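Local coordinates for putative DNA binding protein (Bacteroides thetaiotaomicron VPI-5482, PDB 3HTN) that is a metal-binding protein of the PCC (DUF296) family, trimeric in the crystal, and may bind DNA, at residues H25-K30 and S114-G119; G44-I49 and F123-Y128; L55-F60 and K70-Q75; H95-V100 and A109-S114. One frame throughout, in Å; residues are numbered along the deposited sequence. Where two conformers were deposited one is given.

Interaction 1 of 4, residues H25-K30 and S114-G119; sequences HTEIVK and SAIQNG
Glu27, the N-cap residue of helix 28-39, reaches across to the strand residues Ser114 and Ala115 with the same carboxylate that caps its helix. Three backbone N-H groups converge on that carboxylate. Lys30 N meets OE1 of Glu27 from above the carboxylate plane, while OE2 of Glu27 accepts from Val29 N and, across the contact, from Ala115 N at 2.9 Å with an N-H...O angle of 163°. The last two come from opposite faces of the carboxylate, which pins its rotation. A bend at chi2 (-77°) folds the Glu27 chain back so that one group can serve both helix and strand.

Backbone bonds continue the pairing around the single bridge between Glu27 and Ile116. Ile28 N gives Ala115 O a 2.8 Å bond, nearly straight at 171°, and Gln117 N gives one to Thr26 O. The bond from His25 N to Gln117 O is weak.

One water gathers the polar groups at the far end: it lies 2.7 Å from His25 ND1, in the plane of that ring, donates to Gln117 O, and reaches Asn118 OD1 weakly. The amide nitrogen of Asn118 turns instead to Gln75.

Apolar contacts are looser. CD1 of Ile28 stands 4.3 Å from Ala115 CB, both beside Ile52, and CG2 of Val29 lies 3.8 Å from Ser114 CA.

The chemistry implies a helix start tied to an inner strand of the sheet through one hydrogen-bonding carboxylate: it accepts from N-H groups at the positive end of the helix dipole, which would probably favour its ionised form.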
loop_
_atom_site.group_PDB
_atom_site.type_symbol
_atom_site.label_atom_id
_atom_site.label_comp_id
_atom_site.label_asym_id
_atom_site.label_seq_id
_atom_site.Cartn_x
_atom_site.Cartn_y
_atom_site.Cartn_z
ATOM N N HIS A 25 21.742 0.498 -7.130
ATOM C CA HIS A 25 22.302 1.750 -7.643
ATOM C C HIS A 25 21.639 2.244 -8.920
ATOM O O HIS A 25 22.246 2.984 -9.699
ATOM C CB HIS A 25 23.818 1.619 -7.875
ATOM C CG HIS A 25 24.542 1.022 -6.722
ATOM N ND1 HIS A 25 24.489 1.565 -5.460
ATOM C CD2 HIS A 25 25.341 -0.062 -6.637
ATOM C CE1 HIS A 25 25.236 0.846 -4.645
ATOM N NE2 HIS A 25 25.749 -0.159 -5.332
ATOM N N THR A 26 20.389 1.854 -9.123
ATOM C CA THR A 26 19.639 2.181 -10.311
ATOM C C THR A 26 18.474 3.071 -9.932
ATOM O O THR A 26 17.908 2.902 -8.847
ATOM C CB THR A 26 19.139 0.875 -10.924
ATOM O OG1 THR A 26 20.285 0.049 -11.211
ATOM C CG2 THR A 26 18.368 1.089 -12.196
ATOM N N GLU A 27 18.127 4.017 -10.803
ATOM C CA GLU A 27 17.006 4.908 -10.575
ATOM C C GLU A 27 15.729 4.108 -10.867
ATOM O O GLU A 27 15.504 3.643 -11.994
ATOM C CB GLU A 27 17.134 6.198 -11.400
ATOM C CG GLU A 27 16.293 7.327 -10.823
ATOM C CD GLU A 27 14.849 7.175 -11.150
ATOM O OE1 GLU A 27 14.526 7.243 -12.353
ATOM O OE2 GLU A 27 14.069 6.956 -10.224
ATOM N N ILE A 28 14.907 3.980 -9.835
ATOM C CA ILE A 28 13.762 3.049 -9.841
ATOM C C ILE A 28 12.650 3.409 -10.828
ATOM O O ILE A 28 12.036 2.527 -11.448
ATOM C CB ILE A 28 13.213 2.922 -8.408
ATOM C CG1 ILE A 28 14.244 2.216 -7.523
ATOM C CG2 ILE A 28 11.871 2.171 -8.363
ATOM C CD1 ILE A 28 13.943 2.290 -6.026
ATOM N N VAL A 29 12.382 4.704 -10.976
ATOM C CA VAL A 29 11.299 5.154 -11.842
ATOM C C VAL A 29 11.654 4.897 -13.305
ATOM O O VAL A 29 10.853 4.329 -14.045
ATOM C CB VAL A 29 10.920 6.626 -11.564
ATOM C CG1 VAL A 29 9.854 7.081 -12.559
ATOM C CG2 VAL A 29 10.462 6.801 -10.122
ATOM N N LYS A 30 12.887 5.235 -13.688
ATOM C CA LYS A 30 13.415 4.939 -15.010
ATOM C C LYS A 30 13.336 3.431 -15.288
ATOM O O LYS A 30 12.922 3.010 -16.363
ATOM C CB LYS A 30 14.871 5.399 -15.100
ATOM C CG LYS A 30 15.552 5.253 -16.478
ATOM C CD LYS A 30 17.025 5.602 -16.397
ATOM C CE LYS A 30 17.762 5.234 -17.691
ATOM N NZ LYS A 30 19.241 5.498 -17.595
ATOM N N SER A 114 11.657 10.344 -8.624
ATOM C CA SER A 114 12.802 9.474 -8.802
ATOM C C SER A 114 13.322 8.987 -7.475
ATOM O O SER A 114 13.044 9.573 -6.432
ATOM C CB SER A 114 13.920 10.221 -9.519
ATOM O OG SER A 114 14.396 11.306 -8.746
ATOM N N ALA A 115 14.063 7.890 -7.523
ATOM C CA ALA A 115 14.695 7.336 -6.340
ATOM C C ALA A 115 15.810 6.416 -6.794
ATOM O O ALA A 115 15.586 5.609 -7.679
ATOM C CB ALA A 115 13.718 6.583 -5.474
ATOM N N ILE A 116 16.978 6.520 -6.174
ATOM C CA ILE A 116 18.127 5.677 -6.514
ATOM C C ILE A 116 18.256 4.568 -5.482
ATOM O O ILE A 116 18.487 4.839 -4.300
ATOM C CB ILE A 116 19.436 6.487 -6.571
ATOM C CG1 ILE A 116 19.318 7.609 -7.619
ATOM C CG2 ILE A 116 20.630 5.559 -6.884
ATOM C CD1 ILE A 116 20.524 8.588 -7.631
ATOM N N GLN A 117 18.112 3.324 -5.932
ATOM C CA GLN A 117 18.229 2.186 -5.055
ATOM C C GLN A 117 19.597 2.074 -4.398
ATOM O O GLN A 117 20.626 2.333 -5.011
ATOM C CB GLN A 117 17.894 0.933 -5.838
ATOM C CG GLN A 117 17.813 -0.352 -5.030
ATOM C CD GLN A 117 17.207 -1.437 -5.811
ATOM O OE1 GLN A 117 16.208 -1.226 -6.494
ATOM N NE2 GLN A 117 17.780 -2.616 -5.716
ATOM N N ASN A 118 19.575 1.682 -3.138
ATOM C CA ASN A 118 20.779 1.389 -2.369
ATOM C C ASN A 118 20.424 0.266 -1.398
ATOM O O ASN A 118 20.152 0.483 -0.212
ATOM C CB ASN A 118 21.305 2.633 -1.658
ATOM C CG ASN A 118 22.720 2.441 -1.189
ATOM O OD1 ASN A 118 23.515 1.816 -1.892
ATOM N ND2 ASN A 118 23.040 2.931 0.001
ATOM N N GLY A 119 20.429 -0.951 -1.938
ATOM C CA GLY A 119 19.962 -2.150 -1.239
ATOM C C GLY A 119 19.106 -2.924 -2.228
ATOM O O GLY A 119 19.487 -3.072 -3.396
HETATM O O HOH W 1 22.983 3.655 -4.692
#

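Interaction 2 of 4, residues G44-I49 and F123-Y128; sequences GSINGI and FVVEDY
The ring of Tyr128 lies flat against Gly44, whose CA sits over the ring centre in a CH-pi contact, 3.4 Å from the centroid and 13° off the normal. At the other end of the strand pair the Phe123 ring presses on a second glycine, CD1 of Phe123 coming within 3.5 Å of Gly48 CA. Here the missing side chain lets the ring close on the backbone, since a CB on Gly48 would run into Phe123 CD1. Between the two glycines Ile46 and Val125 lie side by side, pointing the same way, with Ile46 CG1 4.2 Å from Val125 CG2.

Four backbone bonds set this register. Ser45 pairs with Glu126 and Asn47 with Val124, both hydrogen-bonded antiparallel pairs, and the strand axes run at 170°. The straightest bond is Val124 N to Asn47 O, 2.8 Å at 175°.

Waters form the next shell on the face bearing Ser45 and Asn47. One lies 2.9 Å from Ser45 OG, accepts from Asn47 ND2 and donates to Val124 O; another lies 2.6 Å from Tyr128 OH, near Ser45 OG, and donates to Glu126 OE1. Farther out, Glu126 OE2 forms a salt bridge with Lys17 of the third subunit, and Tyr128 packs on Val124 of that subunit.

The contact thus has two chemistries: Ile46, Phe123 and Val125 face the apolar core beneath helix 28-39, while the opposite face is hydrated and carries charge into the trimer interface.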
loop_
_atom_site.group_PDB
_atom_site.type_symbol
_atom_site.label_atom_id
_atom_site.label_comp_id
_atom_site.label_asym_id
_atom_site.label_seq_id
_atom_site.Cartn_x
_atom_site.Cartn_y
_atom_site.Cartn_z
ATOM N N GLY A 44 -2.024 -1.060 -15.588
ATOM C CA GLY A 44 -1.695 -1.976 -14.520
ATOM C C GLY A 44 -1.394 -1.261 -13.237
ATOM O O GLY A 44 -1.663 -0.083 -13.094
ATOM N N SER A 45 -0.782 -1.981 -12.309
ATOM C CA SER A 45 -0.437 -1.432 -11.012
ATOM C C SER A 45 0.967 -1.814 -10.651
ATOM O O SER A 45 1.513 -2.782 -11.175
ATOM C CB SER A 45 -1.392 -1.961 -9.961
ATOM O OG SER A 45 -1.193 -3.346 -9.804
ATOM N N ILE A 46 1.567 -1.024 -9.761
ATOM C CA ILE A 46 2.908 -1.285 -9.272
ATOM C C ILE A 46 2.875 -1.064 -7.775
ATOM O O ILE A 46 2.316 -0.078 -7.317
ATOM C CB ILE A 46 3.960 -0.333 -9.913
ATOM C CG1 ILE A 46 3.982 -0.443 -11.437
ATOM C CG2 ILE A 46 5.370 -0.595 -9.298
ATOM C CD1 ILE A 46 4.961 0.503 -12.159
ATOM N N ASN A 47 3.478 -1.979 -7.032
ATOM C CA ASN A 47 3.541 -1.924 -5.587
ATOM C C ASN A 47 4.825 -2.574 -5.146
ATOM O O ASN A 47 5.208 -3.594 -5.681
ATOM C CB ASN A 47 2.401 -2.704 -4.995
ATOM C CG ASN A 47 1.085 -2.057 -5.240
ATOM O OD1 ASN A 47 0.739 -1.081 -4.555
ATOM N ND2 ASN A 47 0.317 -2.570 -6.224
ATOM N N GLY A 48 5.502 -2.001 -4.165
ATOM C CA GLY A 48 6.634 -2.673 -3.590
ATOM C C GLY A 48 7.394 -1.953 -2.515
ATOM O O GLY A 48 6.911 -0.959 -1.949
ATOM N N ILE A 49 8.573 -2.500 -2.219
ATOM C CA ILE A 49 9.405 -2.082 -1.098
ATOM C C ILE A 49 10.865 -2.183 -1.506
ATOM O O ILE A 49 11.221 -2.805 -2.528
ATOM C CB ILE A 49 9.110 -2.943 0.185
ATOM C CG1 ILE A 49 9.347 -4.446 -0.064
ATOM C CG2 ILE A 49 7.699 -2.710 0.686
ATOM C CD1 ILE A 49 9.348 -5.296 1.215
ATOM N N PHE A 123 9.416 -5.274 -6.425
ATOM C CA PHE A 123 8.168 -4.693 -6.890
ATOM C C PHE A 123 7.308 -5.709 -7.589
ATOM O O PHE A 123 7.835 -6.635 -8.207
ATOM C CB PHE A 123 8.457 -3.499 -7.814
ATOM C CG PHE A 123 9.270 -2.460 -7.135
ATOM C CD1 PHE A 123 8.659 -1.562 -6.280
ATOM C CD2 PHE A 123 10.638 -2.426 -7.257
ATOM C CE1 PHE A 123 9.399 -0.644 -5.584
ATOM C CE2 PHE A 123 11.378 -1.497 -6.570
ATOM C CZ PHE A 123 10.768 -0.619 -5.719
ATOM N N VAL A 124 6.001 -5.586 -7.416
ATOM C CA VAL A 124 5.038 -6.428 -8.106
ATOM C C VAL A 124 4.346 -5.535 -9.137
ATOM O O VAL A 124 3.774 -4.486 -8.778
ATOM C CB VAL A 124 4.009 -7.050 -7.156
ATOM C CG1 VAL A 124 3.025 -7.933 -7.943
ATOM C CG2 VAL A 124 4.724 -7.886 -6.071
ATOM N N VAL A 125 4.426 -5.928 -10.402
ATOM C CA VAL A 125 3.804 -5.179 -11.512
ATOM C C VAL A 125 2.693 -6.045 -12.064
ATOM O O VAL A 125 2.978 -7.159 -12.520
ATOM C CB VAL A 125 4.787 -4.854 -12.613
ATOM C CG1 VAL A 125 4.087 -4.108 -13.786
ATOM C CG2 VAL A 125 5.947 -4.049 -12.081
ATOM N N GLU A 126 1.450 -5.589 -11.958
ATOM C CA GLU A 126 0.318 -6.298 -12.528
ATOM C C GLU A 126 0.001 -5.684 -13.875
ATOM O O GLU A 126 -0.071 -4.470 -13.998
ATOM C CB GLU A 126 -0.919 -6.219 -11.660
ATOM C CG GLU A 126 -2.067 -7.060 -12.223
ATOM C CD GLU A 126 -3.284 -7.118 -11.329
ATOM O OE1 GLU A 126 -3.213 -6.641 -10.173
ATOM O OE2 GLU A 126 -4.321 -7.639 -11.798
ATOM N N ASP A 127 -0.223 -6.548 -14.851
ATOM C CA ASP A 127 -0.572 -6.165 -16.211
ATOM C C ASP A 127 -2.072 -6.400 -16.404
ATOM O O ASP A 127 -2.543 -7.528 -16.288
ATOM C CB ASP A 127 0.234 -7.020 -17.172
ATOM C CG ASP A 127 -0.021 -6.700 -18.614
ATOM O OD1 ASP A 127 -0.769 -5.773 -18.963
ATOM O OD2 ASP A 127 0.551 -7.449 -19.445
ATOM N N TYR A 128 -2.818 -5.320 -16.642
ATOM C CA TYR A 128 -4.250 -5.419 -16.890
ATOM C C TYR A 128 -4.604 -5.851 -18.307
ATOM O O TYR A 128 -5.744 -6.202 -18.537
ATOM C CB TYR A 128 -4.960 -4.103 -16.613
ATOM C CG TYR A 128 -4.865 -3.578 -15.199
ATOM C CD1 TYR A 128 -4.686 -4.413 -14.104
ATOM C CD2 TYR A 128 -5.042 -2.221 -14.946
ATOM C CE1 TYR A 128 -4.629 -3.902 -12.813
ATOM C CE2 TYR A 128 -4.993 -1.717 -13.677
ATOM C CZ TYR A 128 -4.787 -2.555 -12.621
ATOM O OH TYR A 128 -4.744 -2.043 -11.359
HETATM O O HOH W 2 -4.268 0.703 -11.455
HETATM O O HOH W 3 1.013 -4.484 -8.241
HETATM O O HOH W 4 -4.246 -3.630 -9.361
#

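Interaction 3 of 4, residues L55-F60 and K70-Q75; sequences LTLRFF and KTFREQ. With SO4 (sulfate ion), chain E.
Leu55 pairs with Phe72, and Leu57 with Lys70, as hydrogen-bonded antiparallel pairs, the short strand axes running at 157° and passing 4.6 Å apart. Each pair has bonds in both directions: Phe72 N to Leu55 O and Lys70 N to Leu57 O are both 2.8 Å, and their return bonds are slightly longer.

The non-hydrogen-bonded pair between them, Thr56 with Thr71, is linked through its side chains. OG1 of Thr56 lies 2.8 Å from OG1 of Thr71, a hydrogen bond in which either hydroxyl may donate. Both threonines place OG1 anti to the carbonyl carbon (chi1 -55° and -62°), which turns the two oxygens toward each other while the side chains cross at a slant.

On the other face the Phe72 ring lies across the leucines. Its CD1 stands 4.2 Å from Leu55 CD2, and its CE1 is 4.1 Å from Leu57 CD1, Leu57 and Phe72 crossing at about a right angle. The opposite rim of the ring meets a sulfate, probably from the crystallisation liquor, with O3 in the ring plane 3.7 Å from Phe72 CE2. Lys70, its chain extended beyond CG, donates from NZ to sulfate O4 at 2.7 Å; Arg102 binds the same ion.

This is the hairpin of strands 54-60 and 67-72, the latter outermost in the chain's large sheet. Strand 107-117 flanks 54-60 on its other side, Leu55 and Leu57 pack on Ile98 of strand 91-101, and Tyr105 of the third subunit packs on Leu57, Lys70 and Phe72.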
loop_
_atom_site.group_PDB
_atom_site.type_symbol
_atom_site.label_atom_id
_atom_site.label_comp_id
_atom_site.label_asym_id
_atom_site.label_seq_id
_atom_site.Cartn_x
_atom_site.Cartn_y
_atom_site.Cartn_z
ATOM N N LEU A 55 16.104 10.369 -3.066
ATOM C CA LEU A 55 14.681 10.430 -3.362
ATOM C C LEU A 55 14.304 11.803 -3.822
ATOM O O LEU A 55 14.735 12.770 -3.208
ATOM C CB LEU A 55 13.895 10.184 -2.075
ATOM C CG LEU A 55 12.371 10.263 -2.135
ATOM C CD1 LEU A 55 11.772 9.171 -3.036
ATOM C CD2 LEU A 55 11.773 10.218 -0.743
ATOM N N THR A 56 13.483 11.887 -4.862
ATOM C CA THR A 56 12.922 13.168 -5.263
ATOM C C THR A 56 11.402 13.038 -5.256
ATOM O O THR A 56 10.838 12.179 -5.946
ATOM C CB THR A 56 13.389 13.640 -6.628
ATOM O OG1 THR A 56 14.821 13.661 -6.641
ATOM C CG2 THR A 56 12.860 15.061 -6.913
ATOM N N LEU A 57 10.760 13.930 -4.497
ATOM C CA LEU A 57 9.308 14.060 -4.426
ATOM C C LEU A 57 8.876 15.376 -5.000
ATOM O O LEU A 57 9.644 16.335 -4.974
ATOM C CB LEU A 57 8.831 13.971 -2.980
ATOM C CG LEU A 57 9.224 12.727 -2.187
ATOM C CD1 LEU A 57 8.794 12.868 -0.717
ATOM C CD2 LEU A 57 8.677 11.432 -2.848
ATOM N N ARG A 58 7.656 15.432 -5.526
ATOM C CA ARG A 58 7.056 16.670 -6.014
ATOM C C ARG A 58 5.839 17.029 -5.196
ATOM O O ARG A 58 4.971 16.178 -4.975
ATOM C CB ARG A 58 6.627 16.538 -7.464
ATOM C CG ARG A 58 5.950 17.787 -8.007
ATOM C CD ARG A 58 5.842 17.803 -9.489
ATOM N NE ARG A 58 7.144 17.955 -10.113
ATOM C CZ ARG A 58 7.391 17.902 -11.424
ATOM N NH1 ARG A 58 6.447 17.603 -12.280
ATOM N NH2 ARG A 58 8.607 18.086 -11.872
ATOM N N PHE A 59 5.744 18.302 -4.817
ATOM C CA PHE A 59 4.527 18.842 -4.201
ATOM C C PHE A 59 3.973 19.928 -5.120
ATOM O O PHE A 59 4.609 20.912 -5.394
ATOM C CB PHE A 59 4.753 19.379 -2.793
ATOM C CG PHE A 59 3.482 19.580 -2.033
ATOM C CD1 PHE A 59 2.912 18.522 -1.362
ATOM C CD2 PHE A 59 2.856 20.821 -1.993
ATOM C CE1 PHE A 59 1.716 18.688 -0.655
ATOM C CE2 PHE A 59 1.659 20.956 -1.300
ATOM C CZ PHE A 59 1.120 19.893 -0.653
ATOM N N PHE A 60 2.755 19.695 -5.597
ATOM C CA PHE A 60 2.052 20.604 -6.496
ATOM C C PHE A 60 1.044 21.452 -5.736
ATOM O O PHE A 60 0.259 20.917 -4.972
ATOM C CB PHE A 60 1.380 19.771 -7.559
ATOM C CG PHE A 60 0.530 20.537 -8.494
ATOM C CD1 PHE A 60 1.083 21.366 -9.421
ATOM C CD2 PHE A 60 -0.847 20.415 -8.441
ATOM C CE1 PHE A 60 0.270 22.085 -10.322
ATOM C CE2 PHE A 60 -1.654 21.102 -9.338
ATOM C CZ PHE A 60 -1.085 21.931 -10.282
ATOM N N LYS A 70 11.624 18.181 -4.186
ATOM C CA LYS A 70 12.596 18.078 -3.106
ATOM C C LYS A 70 13.367 16.766 -3.180
ATOM O O LYS A 70 12.760 15.691 -3.229
ATOM C CB LYS A 70 11.937 18.213 -1.733
ATOM C CG LYS A 70 12.982 18.369 -0.607
ATOM C CD LYS A 70 12.374 18.868 0.673
ATOM C CE LYS A 70 13.438 19.031 1.736
ATOM N NZ LYS A 70 12.919 19.688 2.947
ATOM N N THR A 71 14.690 16.882 -3.167
ATOM C CA THR A 71 15.586 15.749 -3.253
ATOM C C THR A 71 16.239 15.547 -1.912
ATOM O O THR A 71 16.877 16.433 -1.379
ATOM C CB THR A 71 16.644 15.936 -4.337
ATOM O OG1 THR A 71 15.988 16.038 -5.606
ATOM C CG2 THR A 71 17.662 14.762 -4.352
ATOM N N PHE A 72 16.054 14.347 -1.371
ATOM C CA PHE A 72 16.696 13.916 -0.134
ATOM C C PHE A 72 17.866 13.043 -0.478
ATOM O O PHE A 72 17.759 12.195 -1.349
ATOM C CB PHE A 72 15.681 13.145 0.706
ATOM C CG PHE A 72 14.469 13.942 1.063
ATOM C CD1 PHE A 72 13.379 14.004 0.183
ATOM C CD2 PHE A 72 14.402 14.613 2.269
ATOM C CE1 PHE A 72 12.263 14.748 0.478
ATOM C CE2 PHE A 72 13.263 15.371 2.584
ATOM C CZ PHE A 72 12.200 15.420 1.664
ATOM N N ARG A 73 18.999 13.263 0.186
ATOM C CA ARG A 73 20.229 12.547 -0.073
ATOM C C ARG A 73 20.711 11.915 1.215
ATOM O O ARG A 73 21.495 12.480 1.963
ATOM C CB ARG A 73 21.244 13.522 -0.643
ATOM C CG ARG A 73 20.776 14.021 -2.001
ATOM C CD ARG A 73 21.834 14.812 -2.681
ATOM N NE ARG A 73 21.977 16.121 -2.054
ATOM C CZ ARG A 73 22.918 17.002 -2.376
ATOM N NH1 ARG A 73 23.777 16.762 -3.352
ATOM N NH2 ARG A 73 22.986 18.151 -1.739
ATOM N N GLU A 74 20.168 10.733 1.464
ATOM C CA GLU A 74 20.362 9.979 2.693
ATOM C C GLU A 74 19.820 8.578 2.487
ATOM O O GLU A 74 19.074 8.338 1.535
ATOM C CB GLU A 74 19.598 10.677 3.831
ATOM C CG GLU A 74 18.099 10.707 3.639
ATOM C CD GLU A 74 17.427 11.592 4.613
ATOM O OE1 GLU A 74 17.404 12.807 4.366
ATOM O OE2 GLU A 74 16.919 11.101 5.638
ATOM N N GLN A 75 20.116 7.682 3.408
ATOM C CA GLN A 75 19.622 6.326 3.321
ATOM C C GLN A 75 18.170 6.312 3.807
ATOM O O GLN A 75 17.840 6.917 4.837
ATOM C CB GLN A 75 20.475 5.365 4.147
ATOM C CG GLN A 75 20.113 3.935 3.980
ATOM C CD GLN A 75 20.381 3.391 2.584
ATOM O OE1 GLN A 75 21.157 3.970 1.822
ATOM N NE2 GLN A 75 19.803 2.242 2.267
HETATM S S SO4 E . 14.719 18.040 5.713
HETATM O O1 SO4 E . 15.697 17.253 5.021
HETATM O O2 SO4 E . 15.044 18.309 7.123
HETATM O O3 SO4 E . 13.403 17.373 5.662
HETATM O O4 SO4 E . 14.626 19.350 5.011
#

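Interaction 4 of 4, residues H95-V100 and A109-S114; sequences HLHITV and AGHLLS
His111 faces His97 and His95 across the antiparallel hairpin of strands 91-101 and 107-117, and these three histidines form the metal-binding cluster of this PCC-domain protein. In this chain nickel is held by NE2 of His95 and NE2 of His97; His111 is an iron ligand in a structure of this protein, but no iron is bound to it here.

From the backbone outward, His111 CA lies over the face of the His97 ring; CB approaches His97 NE2 at 3.7 Å, and CG lies 4.1 Å from the same nitrogen. With CG anti to the backbone N (chi1 167°), the imidazole swings along the strand toward His95. In the conformer given, one of two deposited, its ND1 gives Leu96 O a weak bond of 3.3 Å, the oxygen lying at the ring edge, and CE1 meets His95 CD2 at 4.2 Å, the edge of His95 directed at the His111 face in an offset edge-to-face pair with planes at 84°. Leu112 N also donates to Leu96 O, at 2.9 Å.

Second-shell bonds from the third subunit orient the two nickel ligands: Glu122 OE1 accepts from His95 ND1, and Ile78 O from His97 ND1. Behind the histidines, on the opposite face, CG2 of Ile98 touches Leu112 CB at 4.1 Å.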
loop_
_atom_site.group_PDB
_atom_site.type_symbol
_atom_site.label_atom_id
_atom_site.label_comp_id
_atom_site.label_asym_id
_atom_site.label_seq_id
_atom_site.Cartn_x
_atom_site.Cartn_y
_atom_site.Cartn_z
ATOM N N HIS A 95 2.239 6.726 -12.646
ATOM C CA HIS A 95 1.869 7.628 -11.580
ATOM C C HIS A 95 2.142 6.879 -10.288
ATOM O O HIS A 95 1.434 5.944 -9.974
ATOM C CB HIS A 95 0.407 8.042 -11.715
ATOM C CG HIS A 95 -0.019 9.094 -10.751
ATOM N ND1 HIS A 95 -1.340 9.307 -10.437
ATOM C CD2 HIS A 95 0.700 9.947 -9.975
ATOM C CE1 HIS A 95 -1.418 10.278 -9.536
ATOM N NE2 HIS A 95 -0.195 10.698 -9.257
ATOM N N LEU A 96 3.201 7.291 -9.600
ATOM C CA LEU A 96 3.723 6.583 -8.449
ATOM C C LEU A 96 3.825 7.516 -7.275
ATOM O O LEU A 96 4.341 8.619 -7.398
ATOM C CB LEU A 96 5.132 6.042 -8.766
ATOM C CG LEU A 96 5.292 5.190 -10.028
ATOM C CD1 LEU A 96 6.754 4.765 -10.211
ATOM C CD2 LEU A 96 4.339 3.985 -9.984
ATOM N N HIS A 97 3.309 7.079 -6.136
ATOM C CA HIS A 97 3.517 7.740 -4.877
ATOM C C HIS A 97 4.328 6.827 -3.958
ATOM O O HIS A 97 4.491 5.631 -4.223
ATOM C CB HIS A 97 2.178 8.106 -4.236
ATOM C CG HIS A 97 1.461 9.241 -4.895
ATOM N ND1 HIS A 97 0.443 9.927 -4.272
ATOM C CD2 HIS A 97 1.640 9.842 -6.096
ATOM C CE1 HIS A 97 0.012 10.884 -5.085
ATOM N NE2 HIS A 97 0.767 10.893 -6.168
ATOM N N ILE A 98 4.857 7.376 -2.881
ATOM C CA ILE A 98 5.763 6.624 -2.059
ATOM C C ILE A 98 5.721 7.128 -0.639
ATOM O O ILE A 98 5.431 8.302 -0.394
ATOM C CB ILE A 98 7.199 6.733 -2.649
ATOM C CG1 ILE A 98 8.167 5.655 -2.151
ATOM C CG2 ILE A 98 7.814 8.169 -2.446
ATOM C CD1 ILE A 98 9.512 5.663 -2.859
ATOM N N THR A 99 6.062 6.215 0.280
ATOM C CA THR A 99 6.239 6.459 1.673
ATOM C C THR A 99 7.581 5.873 2.023
ATOM O O THR A 99 7.866 4.701 1.673
ATOM C CB THR A 99 5.158 5.821 2.537
ATOM O OG1 THR A 99 3.869 6.117 1.978
ATOM C CG2 THR A 99 5.279 6.286 3.984
ATOM N N VAL A 100 8.413 6.679 2.655
ATOM C CA VAL A 100 9.733 6.257 3.073
ATOM C C VAL A 100 9.975 6.517 4.560
ATOM O O VAL A 100 9.360 7.393 5.141
ATOM C CB VAL A 100 10.858 6.926 2.249
ATOM C CG1 VAL A 100 10.664 6.632 0.748
ATOM C CG2 VAL A 100 10.931 8.432 2.543
ATOM N N ALA A 109 6.419 11.291 2.697
ATOM C CA ALA A 109 5.442 10.767 1.765
ATOM C C ALA A 109 5.125 11.783 0.698
ATOM O O ALA A 109 5.087 12.993 0.957
ATOM C CB ALA A 109 4.151 10.399 2.499
ATOM N N GLY A 110 4.837 11.275 -0.498
ATOM C CA GLY A 110 4.427 12.126 -1.575
ATOM C C GLY A 110 4.472 11.511 -2.943
ATOM O O GLY A 110 4.623 10.319 -3.093
ATOM N N HIS A 111 4.365 12.373 -3.950
ATOM C CA HIS A 111 4.412 11.986 -5.353
ATOM C C HIS A 111 5.859 11.778 -5.752
ATOM O O HIS A 111 6.675 12.669 -5.622
ATOM C CB HIS A 111 3.756 13.069 -6.189
ATOM C CG HIS A 111 3.998 12.979 -7.662
ATOM N ND1 HIS A 111 4.127 11.797 -8.357
ATOM C CD2 HIS A 111 4.030 13.963 -8.588
ATOM C CE1 HIS A 111 4.262 12.070 -9.648
ATOM N NE2 HIS A 111 4.224 13.376 -9.805
ATOM N N LEU A 112 6.163 10.565 -6.205
ATOM C CA LEU A 112 7.509 10.164 -6.543
ATOM C C LEU A 112 7.935 10.586 -7.932
ATOM O O LEU A 112 7.262 10.260 -8.916
ATOM C CB LEU A 112 7.607 8.636 -6.470
ATOM C CG LEU A 112 8.920 7.999 -6.883
ATOM C CD1 LEU A 112 10.086 8.414 -5.945
ATOM C CD2 LEU A 112 8.752 6.477 -6.943
ATOM N N LEU A 113 9.060 11.290 -8.024
ATOM C CA LEU A 113 9.704 11.576 -9.318
ATOM C C LEU A 113 10.858 10.649 -9.634
ATOM O O LEU A 113 11.024 10.229 -10.776
ATOM C CB LEU A 113 10.230 13.014 -9.377
ATOM C CG LEU A 113 9.179 14.128 -9.287
ATOM C CD1 LEU A 113 9.870 15.462 -9.555
ATOM C CD2 LEU A 113 8.009 13.891 -10.278
ATOM N N SER A 114 11.657 10.344 -8.624
ATOM C CA SER A 114 12.802 9.474 -8.802
ATOM C C SER A 114 13.322 8.987 -7.475
ATOM O O SER A 114 13.044 9.573 -6.432
ATOM C CB SER A 114 13.920 10.221 -9.519
ATOM O OG SER A 114 14.396 11.306 -8.746
HETATM O O HOH W 5 5.120 9.309 -10.450
#

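How the interactions relate
All four contacts belong to one antiparallel sheet and the helix lying against it. Interactions 1 and 4 share Ser114, and Val29 CG2 of interaction 1 lies 3.6 Å from Leu112 CD2 of interaction 4. Interaction 3 adjoins interaction 4, their centres 9 Å apart, through the bond of Thr56 N to Ser114 O (2.8 Å) and the packing of Leu57 CD2 on Ile98 CG2 (3.4 Å). Interaction 2 meets interaction 1 where Ile28 CG2 touches Phe123 CZ at 4.0 Å, but stays clear of interaction 3, nearest atoms about 10 Å apart. The nickel site belongs to interaction 4; the Leu57 side chain in interaction 3 lies about 10 Å from the metal.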